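Local coordinates for PAC2 family protein (Streptomyces avermitilis, PDB 3MNF) that is of unknown function but belongs to the PAC2 family, whose members include proteasome assembly chaperones, at residues H28-W33 / S73-G78. Residues are numbered along the deposited sequence; the frame is centred on the assembly and turned at random.
Sequences HLDREW and SVVRVG
One face of the Trp33 indole is covered by Val77, whose CG2 stands almost squarely over the six-membered ring, 3.6 Å from its centroid, in a CH-pi contact. Val75 meets the same ring obliquely, its CG2 lying 3.8 Å from Trp33 CE3, while its other methyl, CG1, packs against the base of the side chain, 3.8 Å from Trp33 CB. With CG set anti to the carbonyl carbon (chi1 -77°), the indole leaves the end of the helix and slants across both valines. Val208, Ile210 and Pro211 also pack on the tryptophan. Trp33 is the first residue to leave helical geometry, although its N still bonds to Leu29 O. Helix 21-32 packs on one side of the central mixed sheet of the PAC2 domain; the axis of residues 28-32 passes 9.0 Å from that of residues 73-78, at 64°. The alternation of the strand presents Ser73, Val75 and Val77 toward the helix and the tryptophan that follows it, and Val74 and Arg76 point away. The polar end of the contact lies at Ser73, whose hydroxyl donates a hydrogen bond to the Asp30 carboxylate, OG to OD1 at 2.9 Å; the donor comes from above the carboxylate plane, 49° out of it. Asp30 extends with CG anti to the backbone N, which brings the carboxylate to the strand although the side chain starts off at an angle to it. The second oxygen, OD2, is engaged in a long, weak ion pair with Arg89 of the adjoining strand 82-91.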
loop_
_atom_site.group_PDB
_atom_site.type_symbol
_atom_site.label_atom_id
_atom_site.label_comp_id
_atom_site.label_asym_id
_atom_site.label_seq_id
_atom_site.Cartn_x
_atom_site.Cartn_y
_atom_site.Cartn_z
ATOM N N HIS A 28 18.085 -23.134 -18.258
ATOM C CA HIS A 28 19.068 -24.166 -18.514
ATOM C C HIS A 28 19.968 -24.407 -17.301
ATOM O O HIS A 28 20.250 -25.545 -16.939
ATOM C CB HIS A 28 19.900 -23.769 -19.729
ATOM C CG HIS A 28 20.913 -24.791 -20.121
ATOM N ND1 HIS A 28 20.649 -25.786 -21.031
ATOM C CD2 HIS A 28 22.191 -24.978 -19.719
ATOM C CE1 HIS A 28 21.722 -26.543 -21.176
ATOM N NE2 HIS A 28 22.671 -26.073 -20.391
ATOM N N LEU A 29 20.421 -23.337 -16.671
ATOM C CA LEU A 29 21.200 -23.481 -15.462
ATOM C C LEU A 29 20.363 -24.145 -14.379
ATOM O O LEU A 29 20.844 -25.019 -13.675
ATOM C CB LEU A 29 21.701 -22.122 -14.981
ATOM C CG LEU A 29 22.576 -21.372 -15.981
ATOM C CD1 LEU A 29 23.055 -20.071 -15.393
ATOM C CD2 LEU A 29 23.763 -22.217 -16.400
ATOM N N ASP A 30 19.102 -23.744 -14.261
ATOM C CA ASP A 30 18.248 -24.258 -13.201
ATOM C C ASP A 30 17.981 -25.736 -13.390
ATOM O O ASP A 30 18.011 -26.508 -12.434
ATOM C CB ASP A 30 16.932 -23.488 -13.125
ATOM C CG ASP A 30 16.237 -23.666 -11.783
ATOM O OD1 ASP A 30 16.930 -23.632 -10.746
ATOM O OD2 ASP A 30 15.004 -23.844 -11.744
ATOM N N ARG A 31 17.725 -26.114 -14.636
ATOM C CA ARG A 31 17.466 -27.501 -15.000
ATOM C C ARG A 31 18.718 -28.355 -14.810
ATOM O O ARG A 31 18.712 -29.249 -13.969
ATOM C CB ARG A 31 16.955 -27.562 -16.437
ATOM C CG ARG A 31 16.545 -28.935 -16.972
ATOM C CD ARG A 31 16.160 -28.816 -18.470
ATOM N NE ARG A 31 15.652 -27.459 -18.771
ATOM C CZ ARG A 31 16.112 -26.655 -19.739
ATOM N NH1 ARG A 31 17.086 -27.075 -20.563
ATOM N NH2 ARG A 31 15.580 -25.437 -19.891
ATOM N N GLU A 32 19.790 -28.054 -15.556
ATOM C CA GLU A 32 21.008 -28.879 -15.544
ATOM C C GLU A 32 21.568 -29.080 -14.144
ATOM O O GLU A 32 22.017 -30.175 -13.812
ATOM C CB GLU A 32 22.127 -28.329 -16.447
ATOM C CG GLU A 32 21.793 -28.074 -17.924
ATOM C CD GLU A 32 21.104 -29.232 -18.657
ATOM O OE1 GLU A 32 21.686 -30.346 -18.752
ATOM O OE2 GLU A 32 19.975 -28.987 -19.171
ATOM N N TRP A 33 21.540 -28.031 -13.329
ATOM C CA TRP A 33 22.078 -28.096 -11.974
ATOM C C TRP A 33 21.044 -28.422 -10.894
ATOM O O TRP A 33 21.347 -28.343 -9.704
ATOM C CB TRP A 33 22.800 -26.797 -11.622
ATOM C CG TRP A 33 24.161 -26.657 -12.223
ATOM C CD1 TRP A 33 25.076 -27.649 -12.425
ATOM C CD2 TRP A 33 24.781 -25.443 -12.663
ATOM N NE1 TRP A 33 26.222 -27.131 -12.984
ATOM C CE2 TRP A 33 26.068 -25.777 -13.135
ATOM C CE3 TRP A 33 24.374 -24.100 -12.702
ATOM C CZ2 TRP A 33 26.950 -24.821 -13.646
ATOM C CZ3 TRP A 33 25.255 -23.145 -13.198
ATOM C CH2 TRP A 33 26.527 -23.512 -13.666
ATOM N N SER A 73 15.965 -19.500 -6.855
ATOM C CA SER A 73 16.449 -20.828 -6.468
ATOM C C SER A 73 17.967 -20.849 -6.323
ATOM O O SER A 73 18.652 -19.983 -6.884
ATOM C CB SER A 73 16.037 -21.869 -7.499
ATOM O OG SER A 73 16.665 -21.618 -8.738
ATOM N N VAL A 74 18.465 -21.836 -5.570
ATOM C CA VAL A 74 19.904 -22.039 -5.309
ATOM C C VAL A 74 20.421 -23.245 -6.057
ATOM O O VAL A 74 19.822 -24.322 -5.999
ATOM C CB VAL A 74 20.208 -22.405 -3.839
ATOM C CG1 VAL A 74 21.638 -22.066 -3.497
ATOM C CG2 VAL A 74 19.269 -21.718 -2.887
ATOM N N VAL A 75 21.551 -23.077 -6.729
ATOM C CA VAL A 75 22.254 -24.210 -7.306
ATOM C C VAL A 75 23.591 -24.354 -6.594
ATOM O O VAL A 75 24.202 -23.360 -6.206
ATOM C CB VAL A 75 22.410 -24.125 -8.867
ATOM C CG1 VAL A 75 21.063 -24.158 -9.557
ATOM C CG2 VAL A 75 23.154 -22.892 -9.282
ATOM N N ARG A 76 24.010 -25.602 -6.380
ATOM C CA ARG A 76 25.337 -25.885 -5.828
ATOM C C ARG A 76 26.261 -26.455 -6.910
ATOM O O ARG A 76 26.151 -27.619 -7.297
ATOM C CB ARG A 76 25.261 -26.799 -4.594
ATOM N N VAL A 77 27.122 -25.582 -7.431
ATOM C CA VAL A 77 28.268 -25.950 -8.271
ATOM C C VAL A 77 29.414 -26.179 -7.265
ATOM O O VAL A 77 29.272 -25.794 -6.103
ATOM C CB VAL A 77 28.610 -24.798 -9.248
ATOM C CG1 VAL A 77 29.745 -25.188 -10.198
ATOM C CG2 VAL A 77 27.365 -24.370 -10.028
ATOM N N GLY A 78 30.524 -26.817 -7.635
ATOM C CA GLY A 78 30.777 -27.400 -8.943
ATOM C C GLY A 78 31.948 -28.346 -8.807
ATOM O O GLY A 78 31.746 -29.541 -8.635
#